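Nidogen (Mus musculus, PDB 1NPE) is a basement-membrane glycoprotein, also called entactin, whose YWTD beta-propeller domain probably binds laminin and so helps join matrix networks. Local coordinates at residues Thr2-Ala7 / Asn220-Asp225; Leu136-Trp141 / Thr156-Leu161; Ile232-Asp235 / Lys240-Asp243. One frame throughout, in Å; residues are numbered along the deposited sequence.

How the contacts relate
All three contacts belong to one six-bladed beta-propeller, contact 1 between neighbouring blades, contacts 2 and 3 each within one. Contact 1 joins strand 2-8, from the blade completed by the C-terminal strand 256-259, to strand 220-225 of the blade next to it. Contact 3 follows in the chain and links that second blade's outer strands, 230-235 and 240-245. Their centres are 11 Å apart, and Leu-221 N probably hydrogen-bonds to Met-234 O (2.6 Å). Contact 2, across the ring and inside the loop contact 1 closes, is centred 23 Å from contact 1 and 27 Å from contact 3. The blade holding contact 3 is thus locked to the ring-closing blade by contact 1.

Contact 1. Residues Thr2-Ala7 / Asn220-Asp225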
loop_
_atom_site.group_PDB
_atom_site.type_symbol
_atom_site.label_atom_id
_atom_site.label_comp_id
_atom_site.label_asym_id
_atom_site.label_seq_id
_atom_site.Cartn_x
_atom_site.Cartn_y
_atom_site.Cartn_z
ATOM N N THR A 2 -12.009 16.413 -18.440
ATOM C CA THR A 2 -11.114 15.804 -17.463
ATOM C C THR A 2 -11.900 15.315 -16.248
ATOM O O THR A 2 -12.771 16.016 -15.731
ATOM C CB THR A 2 -10.033 16.790 -16.996
ATOM O OG1 THR A 2 -10.658 17.901 -16.344
ATOM C CG2 THR A 2 -9.222 17.299 -18.181
ATOM N N HIS A 3 -11.578 14.113 -15.784
ATOM C CA HIS A 3 -12.277 13.539 -14.645
ATOM C C HIS A 3 -11.325 13.113 -13.546
ATOM O O HIS A 3 -10.130 12.919 -13.776
ATOM C CB HIS A 3 -13.103 12.325 -15.089
ATOM C CG HIS A 3 -14.064 12.618 -16.203
ATOM N ND1 HIS A 3 -13.666 12.731 -17.518
ATOM C CD2 HIS A 3 -15.400 12.836 -16.194
ATOM C CE1 HIS A 3 -14.716 13.009 -18.272
ATOM N NE2 HIS A 3 -15.780 13.078 -17.492
ATOM N N LEU A 4 -11.865 13.016 -12.338
ATOM C CA LEU A 4 -11.114 12.568 -11.175
ATOM C C LEU A 4 -11.548 11.131 -10.945
ATOM O O LEU A 4 -12.734 10.811 -11.062
ATOM C CB LEU A 4 -11.472 13.386 -9.936
ATOM C CG LEU A 4 -10.483 14.422 -9.419
ATOM C CD1 LEU A 4 -11.025 14.988 -8.113
ATOM C CD2 LEU A 4 -9.121 13.791 -9.191
ATOM N N LEU A 5 -10.591 10.275 -10.613
ATOM C CA LEU A 5 -10.871 8.870 -10.369
ATOM C C LEU A 5 -10.225 8.434 -9.068
ATOM O O LEU A 5 -9.055 8.741 -8.820
ATOM C CB LEU A 5 -10.311 8.022 -11.517
ATOM C CG LEU A 5 -10.959 8.168 -12.895
ATOM C CD1 LEU A 5 -9.954 7.873 -13.987
ATOM C CD2 LEU A 5 -12.149 7.244 -12.996
ATOM N N PHE A 6 -10.994 7.764 -8.215
ATOM C CA PHE A 6 -10.439 7.267 -6.964
ATOM C C PHE A 6 -10.905 5.856 -6.623
ATOM O O PHE A 6 -11.942 5.400 -7.097
ATOM C CB PHE A 6 -10.641 8.248 -5.800
ATOM C CG PHE A 6 -12.073 8.459 -5.398
ATOM C CD1 PHE A 6 -12.782 9.567 -5.862
ATOM C CD2 PHE A 6 -12.691 7.593 -4.500
ATOM C CE1 PHE A 6 -14.086 9.820 -5.433
ATOM C CE2 PHE A 6 -13.993 7.834 -4.062
ATOM C CZ PHE A 6 -14.692 8.956 -4.530
ATOM N N ALA A 7 -10.114 5.161 -5.813
ATOM C CA ALA A 7 -10.413 3.792 -5.436
ATOM C C ALA A 7 -11.021 3.589 -4.054
ATOM O O ALA A 7 -10.736 4.325 -3.111
ATOM C CB ALA A 7 -9.158 2.942 -5.573
ATOM N N ASN A 220 -3.513 22.830 -8.123
ATOM C CA ASN A 220 -4.273 22.071 -7.129
ATOM C C ASN A 220 -3.820 20.631 -6.872
ATOM O O ASN A 220 -3.427 19.907 -7.788
ATOM C CB ASN A 220 -5.759 22.048 -7.507
ATOM C CG ASN A 220 -6.525 23.252 -6.988
ATOM O OD1 ASN A 220 -5.941 24.244 -6.558
ATOM N ND2 ASN A 220 -7.851 23.160 -7.020
ATOM N N LEU A 221 -3.887 20.227 -5.609
ATOM C CA LEU A 221 -3.549 18.865 -5.216
ATOM C C LEU A 221 -4.832 18.190 -4.766
ATOM O O LEU A 221 -5.676 18.814 -4.130
ATOM C CB LEU A 221 -2.555 18.839 -4.045
ATOM C CG LEU A 221 -1.102 19.240 -4.280
ATOM C CD1 LEU A 221 -0.322 19.006 -2.990
ATOM C CD2 LEU A 221 -0.498 18.441 -5.427
ATOM N N TYR A 222 -4.989 16.922 -5.118
ATOM C CA TYR A 222 -6.168 16.173 -4.708
ATOM C C TYR A 222 -5.674 14.921 -4.004
ATOM O O TYR A 222 -4.975 14.101 -4.607
ATOM C CB TYR A 222 -7.026 15.786 -5.915
ATOM C CG TYR A 222 -7.574 16.964 -6.682
ATOM C CD1 TYR A 222 -6.854 17.527 -7.734
ATOM C CD2 TYR A 222 -8.806 17.527 -6.347
ATOM C CE1 TYR A 222 -7.344 18.622 -8.435
ATOM C CE2 TYR A 222 -9.305 18.627 -7.042
ATOM C CZ TYR A 222 -8.569 19.167 -8.083
ATOM O OH TYR A 222 -9.048 20.254 -8.769
ATOM N N TYR A 223 -6.003 14.794 -2.721
ATOM C CA TYR A 223 -5.586 13.624 -1.968
ATOM C C TYR A 223 -6.727 12.889 -1.269
ATOM O O TYR A 223 -7.775 13.470 -0.977
ATOM C CB TYR A 223 -4.473 13.980 -0.968
ATOM C CG TYR A 223 -4.887 14.793 0.239
ATOM C CD1 TYR A 223 -5.280 14.167 1.425
ATOM C CD2 TYR A 223 -4.821 16.187 0.224
ATOM C CE1 TYR A 223 -5.589 14.909 2.569
ATOM C CE2 TYR A 223 -5.129 16.939 1.357
ATOM C CZ TYR A 223 -5.508 16.291 2.526
ATOM O OH TYR A 223 -5.785 17.026 3.653
ATOM N N THR A 224 -6.518 11.596 -1.032
ATOM C CA THR A 224 -7.501 10.769 -0.343
ATOM C C THR A 224 -7.073 10.683 1.111
ATOM O O THR A 224 -5.883 10.523 1.406
ATOM C CB THR A 224 -7.584 9.358 -0.946
ATOM O OG1 THR A 224 -6.301 8.723 -0.871
ATOM C CG2 THR A 224 -8.051 9.434 -2.403
ATOM N N ASP A 225 -8.041 10.787 2.016
ATOM C CA ASP A 225 -7.757 10.764 3.442
ATOM C C ASP A 225 -8.526 9.661 4.157
ATOM O O ASP A 225 -9.736 9.517 3.988
ATOM C CB ASP A 225 -8.078 12.139 4.044
ATOM C CG ASP A 225 -7.566 12.300 5.468
ATOM O OD1 ASP A 225 -8.182 11.746 6.388
ATOM O OD2 ASP A 225 -6.562 13.010 5.676
#
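Leu-4 and Tyr-222 are aimed at one another by their torsions. In Tyr-222, CG stands anti to the carbonyl carbon (chi1 -62°), while in Leu-4 the far branch runs extended from CA (chi2 -175°), making CD1 the methyl that reaches across. CD1 comes in obliquely beside the CD2-CE2 bond: CD1 of Leu-4 lies 3.8 Å from CD2 of Tyr-222 and 4.2 Å from CE2 of the same ring. The two side chains cross at about a right angle, and a single methyl does the touching, since CD1 is the only side-chain atom of Leu-4 that comes this near to Tyr-222.

Two residues further along each strand, a thinner contact repeats the pairing. CB of Phe-6 comes within 4.4 Å of CG2 of Thr-224, and here the aromatic group does not take part, because chi1 of 66° carries the phenyl away from strand 220-225 and on to Leu-15, Val-231 and Leu-253. Thr-224 presents its methyl to this interface, while its hydroxyl is engaged elsewhere, with Tyr-254 O and Ala-213 N.

The backbones are too far apart to pair. CA of Leu-4 is 8.9 Å from CA of Tyr-222, and CA of Phe-6 is 8.0 Å from CA of Thr-224, well beyond the roughly 5 Å of hydrogen-bonded strands. The two segments are thus layered through apolar side chains, burying 130 Å² in all, and every touching residue is buried. Ile-258 packs on Leu-4 and Ile-256 on Thr-224, so strand 256-259 also contributes to the seam. Face-to-face packing of neighbouring blades is how a beta-propeller is held together. Strand 2-8 sits beside the C-terminal strand in its own sheet, and this seam therefore joins the blade that closes the ring, by the N- and C-terminal "Velcro" of propellers, to the blade preceding it.

Contact 2. Residues Leu136-Trp141 / Thr156-Leu161; sequences LYWTDW and TNRRIL
The YWTD signature of an LDL-receptor class B repeat supplies Tyr-137 and Trp-138, whose side chains meet Leu-161 and Arg-158 of the outermost strand region of the same propeller blade. Strand 147-152 lies between the two strands, so the meeting is between side chains alone.

Trp-138 is touched at its benzo edge. Its CZ2 lies 3.6 Å from NE of Arg-158, which sits in the plane of the indole, and its CH2 is 4.0 Å from CG of that arginine. Arg-158 reaches this edge fully stretched, with CG anti to the backbone N (chi1 178°) and the chain extended onward to NE. The guanidinium is turned 56° from the ring plane, and the two side chains cross at nearly a right angle.

Tyr-137 also offers an edge: CD2 of Leu-161 approaches near the ring plane, 4.0 Å from CD2 of Tyr-137. Phe-174, from strand 169-175 of the next blade, meets this tyrosine ring with the planes about 15° apart.

Because NE lies at the indole edge, in its plane, and not over a face, this is no cation-pi stack. The charge of Arg-158 is answered by a salt bridge from NH2 to Glu-149 OE2, and NH1 makes a hydrogen bond to Thr-119 O. The indole edge lies against CG, CD and NE, and the polar partners probably fix where the guanidinium sits.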
loop_
_atom_site.group_PDB
_atom_site.type_symbol
_atom_site.label_atom_id
_atom_site.label_comp_id
_atom_site.label_asym_id
_atom_site.label_seq_id
_atom_site.Cartn_x
_atom_site.Cartn_y
_atom_site.Cartn_z
ATOM N N LEU A 136 11.575 8.663 -12.990
ATOM C CA LEU A 136 10.707 7.849 -12.147
ATOM C C LEU A 136 10.884 8.305 -10.699
ATOM O O LEU A 136 12.006 8.568 -10.264
ATOM C CB LEU A 136 11.119 6.378 -12.278
ATOM C CG LEU A 136 10.273 5.295 -11.609
ATOM C CD1 LEU A 136 8.848 5.309 -12.160
ATOM C CD2 LEU A 136 10.909 3.946 -11.852
ATOM N N TYR A 137 9.779 8.387 -9.957
ATOM C CA TYR A 137 9.801 8.811 -8.553
ATOM C C TYR A 137 8.912 7.899 -7.695
ATOM O O TYR A 137 7.824 7.505 -8.116
ATOM C CB TYR A 137 9.277 10.250 -8.417
ATOM C CG TYR A 137 9.949 11.278 -9.314
ATOM C CD1 TYR A 137 9.416 11.596 -10.565
ATOM C CD2 TYR A 137 11.100 11.951 -8.900
ATOM C CE1 TYR A 137 10.013 12.559 -11.379
ATOM C CE2 TYR A 137 11.703 12.910 -9.702
ATOM C CZ TYR A 137 11.156 13.209 -10.942
ATOM O OH TYR A 137 11.763 14.151 -11.745
ATOM N N TRP A 138 9.344 7.598 -6.476
ATOM C CA TRP A 138 8.529 6.754 -5.602
ATOM C C TRP A 138 8.753 7.021 -4.128
ATOM O O TRP A 138 9.736 7.663 -3.749
ATOM C CB TRP A 138 8.768 5.270 -5.893
ATOM C CG TRP A 138 10.142 4.767 -5.539
ATOM C CD1 TRP A 138 10.534 4.210 -4.349
ATOM C CD2 TRP A 138 11.281 4.706 -6.405
ATOM N NE1 TRP A 138 11.842 3.799 -4.428
ATOM C CE2 TRP A 138 12.324 4.089 -5.679
ATOM C CE3 TRP A 138 11.520 5.104 -7.727
ATOM C CZ2 TRP A 138 13.593 3.857 -6.235
ATOM C CZ3 TRP A 138 12.779 4.876 -8.278
ATOM C CH2 TRP A 138 13.799 4.257 -7.531
ATOM N N THR A 139 7.814 6.554 -3.307
ATOM C CA THR A 139 7.921 6.704 -1.859
ATOM C C THR A 139 8.080 5.322 -1.245
ATOM O O THR A 139 7.675 4.317 -1.835
ATOM C CB THR A 139 6.663 7.343 -1.217
ATOM O OG1 THR A 139 5.582 6.402 -1.226
ATOM C CG2 THR A 139 6.246 8.590 -1.959
ATOM N N ASP A 140 8.712 5.279 -0.082
ATOM C CA ASP A 140 8.896 4.040 0.660
ATOM C C ASP A 140 8.627 4.477 2.089
ATOM O O ASP A 140 9.431 5.183 2.691
ATOM C CB ASP A 140 10.326 3.500 0.512
ATOM C CG ASP A 140 10.524 2.135 1.191
ATOM O OD1 ASP A 140 9.820 1.816 2.169
ATOM O OD2 ASP A 140 11.410 1.376 0.756
ATOM N N TRP A 141 7.480 4.080 2.625
ATOM C CA TRP A 141 7.132 4.489 3.979
ATOM C C TRP A 141 7.790 3.718 5.116
ATOM O O TRP A 141 7.319 3.773 6.252
ATOM C CB TRP A 141 5.610 4.603 4.156
ATOM C CG TRP A 141 4.849 3.363 3.897
ATOM C CD1 TRP A 141 4.318 2.964 2.708
ATOM C CD2 TRP A 141 4.459 2.384 4.864
ATOM N NE1 TRP A 141 3.611 1.799 2.872
ATOM C CE2 TRP A 141 3.677 1.421 4.188
ATOM C CE3 TRP A 141 4.688 2.230 6.239
ATOM C CZ2 TRP A 141 3.118 0.311 4.840
ATOM C CZ3 TRP A 141 4.133 1.120 6.895
ATOM C CH2 TRP A 141 3.357 0.180 6.191
ATOM N N THR A 156 18.581 3.373 -14.457
ATOM C CA THR A 156 19.858 3.920 -14.012
ATOM C C THR A 156 19.640 5.144 -13.126
ATOM O O THR A 156 18.509 5.611 -12.945
ATOM C CB THR A 156 20.772 4.352 -15.205
ATOM O OG1 THR A 156 20.231 5.520 -15.842
ATOM C CG2 THR A 156 20.905 3.224 -16.232
ATOM N N ASN A 157 20.737 5.619 -12.542
ATOM C CA ASN A 157 20.741 6.813 -11.713
ATOM C C ASN A 157 19.770 6.866 -10.528
ATOM O O ASN A 157 19.115 7.883 -10.293
ATOM C CB ASN A 157 20.567 8.041 -12.611
ATOM C CG ASN A 157 21.701 8.190 -13.613
ATOM O OD1 ASN A 157 21.676 7.596 -14.691
ATOM N ND2 ASN A 157 22.712 8.971 -13.249
ATOM N N ARG A 158 19.685 5.768 -9.785
ATOM C CA ARG A 158 18.823 5.721 -8.615
ATOM C C ARG A 158 19.465 6.551 -7.504
ATOM O O ARG A 158 20.682 6.508 -7.315
ATOM C CB ARG A 158 18.635 4.283 -8.137
ATOM C CG ARG A 158 17.781 4.175 -6.890
ATOM C CD ARG A 158 17.597 2.741 -6.453
ATOM N NE ARG A 158 16.793 2.661 -5.240
ATOM C CZ ARG A 158 16.538 1.539 -4.575
ATOM N NH1 ARG A 158 17.024 0.380 -5.004
ATOM N NH2 ARG A 158 15.788 1.578 -3.481
ATOM N N ARG A 159 18.648 7.321 -6.793
ATOM C CA ARG A 159 19.152 8.144 -5.695
ATOM C C ARG A 159 18.024 8.619 -4.791
ATOM O O ARG A 159 16.871 8.715 -5.211
ATOM C CB ARG A 159 19.932 9.352 -6.232
ATOM C CG ARG A 159 19.091 10.287 -7.075
ATOM C CD ARG A 159 19.930 11.312 -7.804
ATOM N NE ARG A 159 19.082 12.215 -8.580
ATOM C CZ ARG A 159 18.749 13.448 -8.204
ATOM N NH1 ARG A 159 19.197 13.946 -7.055
ATOM N NH2 ARG A 159 17.954 14.179 -8.971
ATOM N N ILE A 160 18.373 8.903 -3.542
ATOM C CA ILE A 160 17.420 9.383 -2.558
ATOM C C ILE A 160 17.269 10.888 -2.736
ATOM O O ILE A 160 18.257 11.608 -2.842
ATOM C CB ILE A 160 17.895 9.067 -1.126
ATOM C CG1 ILE A 160 18.103 7.559 -0.978
ATOM C CG2 ILE A 160 16.874 9.550 -0.116
ATOM C CD1 ILE A 160 18.615 7.123 0.387
ATOM N N LEU A 161 16.022 11.344 -2.801
ATOM C CA LEU A 161 15.705 12.754 -2.978
ATOM C C LEU A 161 15.431 13.438 -1.630
ATOM O O LEU A 161 15.868 14.559 -1.398
ATOM C CB LEU A 161 14.489 12.872 -3.900
ATOM C CG LEU A 161 14.496 13.860 -5.074
ATOM C CD1 LEU A 161 15.823 13.850 -5.827
ATOM C CD2 LEU A 161 13.353 13.503 -6.007
#

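Contact 3. Residues Ile232-Asp235 / Lys240-Asp243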
loop_
_atom_site.group_PDB
_atom_site.type_symbol
_atom_site.label_atom_id
_atom_site.label_comp_id
_atom_site.label_asym_id
_atom_site.label_seq_id
_atom_site.Cartn_x
_atom_site.Cartn_y
_atom_site.Cartn_z
ATOM N N ILE A 232 -9.749 15.443 -0.739
ATOM C CA ILE A 232 -9.504 16.836 -0.415
ATOM C C ILE A 232 -8.682 17.553 -1.477
ATOM O O ILE A 232 -7.646 17.056 -1.908
ATOM C CB ILE A 232 -8.805 16.962 0.966
ATOM C CG1 ILE A 232 -9.629 16.252 2.045
ATOM C CG2 ILE A 232 -8.613 18.423 1.331
ATOM C CD1 ILE A 232 -8.987 16.233 3.413
ATOM N N ALA A 233 -9.173 18.712 -1.909
ATOM C CA ALA A 233 -8.492 19.537 -2.905
ATOM C C ALA A 233 -7.757 20.673 -2.192
ATOM O O ALA A 233 -8.360 21.438 -1.436
ATOM C CB ALA A 233 -9.502 20.102 -3.902
ATOM N N MET A 234 -6.453 20.776 -2.426
ATOM C CA MET A 234 -5.639 21.812 -1.795
ATOM C C MET A 234 -4.864 22.615 -2.833
ATOM O O MET A 234 -4.399 22.067 -3.832
ATOM C CB MET A 234 -4.654 21.182 -0.797
ATOM C CG MET A 234 -5.298 20.482 0.401
ATOM S SD MET A 234 -5.926 21.602 1.689
ATOM C CE MET A 234 -5.799 20.536 3.187
ATOM N N ASP A 235 -4.748 23.920 -2.599
ATOM C CA ASP A 235 -4.011 24.813 -3.496
ATOM C C ASP A 235 -2.599 24.979 -2.931
ATOM O O ASP A 235 -2.427 25.340 -1.764
ATOM C CB ASP A 235 -4.712 26.173 -3.587
ATOM C CG ASP A 235 -4.119 27.087 -4.660
ATOM O OD1 ASP A 235 -2.923 26.960 -5.013
ATOM O OD2 ASP A 235 -4.868 27.963 -5.147
ATOM N N LYS A 240 -4.301 26.737 0.983
ATOM C CA LYS A 240 -5.668 26.697 1.475
ATOM C C LYS A 240 -6.356 25.399 1.065
ATOM O O LYS A 240 -5.934 24.734 0.116
ATOM C CB LYS A 240 -6.442 27.894 0.907
ATOM C CG LYS A 240 -7.960 27.858 1.100
ATOM C CD LYS A 240 -8.657 28.813 0.131
ATOM C CE LYS A 240 -10.154 28.522 0.041
ATOM N NZ LYS A 240 -10.822 29.297 -1.050
ATOM N N GLU A 241 -7.381 25.022 1.823
ATOM C CA GLU A 241 -8.162 23.834 1.511
ATOM C C GLU A 241 -9.283 24.323 0.609
ATOM O O GLU A 241 -10.206 24.999 1.057
ATOM C CB GLU A 241 -8.739 23.207 2.779
ATOM C CG GLU A 241 -9.623 22.012 2.504
ATOM C CD GLU A 241 -10.095 21.341 3.765
ATOM O OE1 GLU A 241 -11.263 21.552 4.150
ATOM O OE2 GLU A 241 -9.301 20.596 4.369
ATOM N N MET A 242 -9.172 24.024 -0.677
ATOM C CA MET A 242 -10.166 24.465 -1.639
ATOM C C MET A 242 -11.540 23.821 -1.487
ATOM O O MET A 242 -12.552 24.525 -1.434
ATOM C CB MET A 242 -9.647 24.255 -3.064
ATOM C CG MET A 242 -8.276 24.877 -3.321
ATOM S SD MET A 242 -8.221 26.654 -2.965
ATOM C CE MET A 242 -8.454 27.326 -4.619
ATOM N N ASP A 243 -11.576 22.498 -1.344
ATOM C CA ASP A 243 -12.848 21.790 -1.256
ATOM C C ASP A 243 -12.672 20.346 -0.771
ATOM O O ASP A 243 -11.556 19.827 -0.719
ATOM C CB ASP A 243 -13.467 21.812 -2.662
ATOM C CG ASP A 243 -14.912 21.367 -2.698
ATOM O OD1 ASP A 243 -15.404 21.137 -3.823
ATOM O OD2 ASP A 243 -15.566 21.268 -1.638
#
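Backbone bonds first: Ala-233 and Asp-243 form an antiparallel hydrogen-bonded pair, in which N of Ala-233 donates to O of Asp-243 at 2.9 Å and nearly straight (172°). A single bond runs from N of Asp-235 to O of Lys-240, at 3.1 Å. Between them O of Ala-233 receives two weak bonds, from N of Met-242 (2.8 Å but bent, 127°) and from N of Asp-243 (3.4 Å).

Sulfur and apolar contacts flank the backbone. Met-234, bent at chi2 (-77°), brings SD against Glu-241, though its approach to CA of that residue, 3.2 Å, is short enough to be doubtful. CG2 of Ile-232 lies 3.9 Å from CG of Glu-241. Met-242 folds back over Asp-235, its SD 3.6 Å from CB of that residue. With an alanine here instead of Met-242, SD and CE would be gone from beside Asp-235, and the gap so opened would probably let its carboxylate turn more freely.

Among charges, Asp-243 OD2 forms a salt bridge with Lys-24.

Two residues, Met-242 and Asp-243, stand opposite the single Ala-233, and the register slips by one before Met-234 pairs with Glu-241: a classic beta bulge in the hairpin that forms the outer edge of this propeller blade.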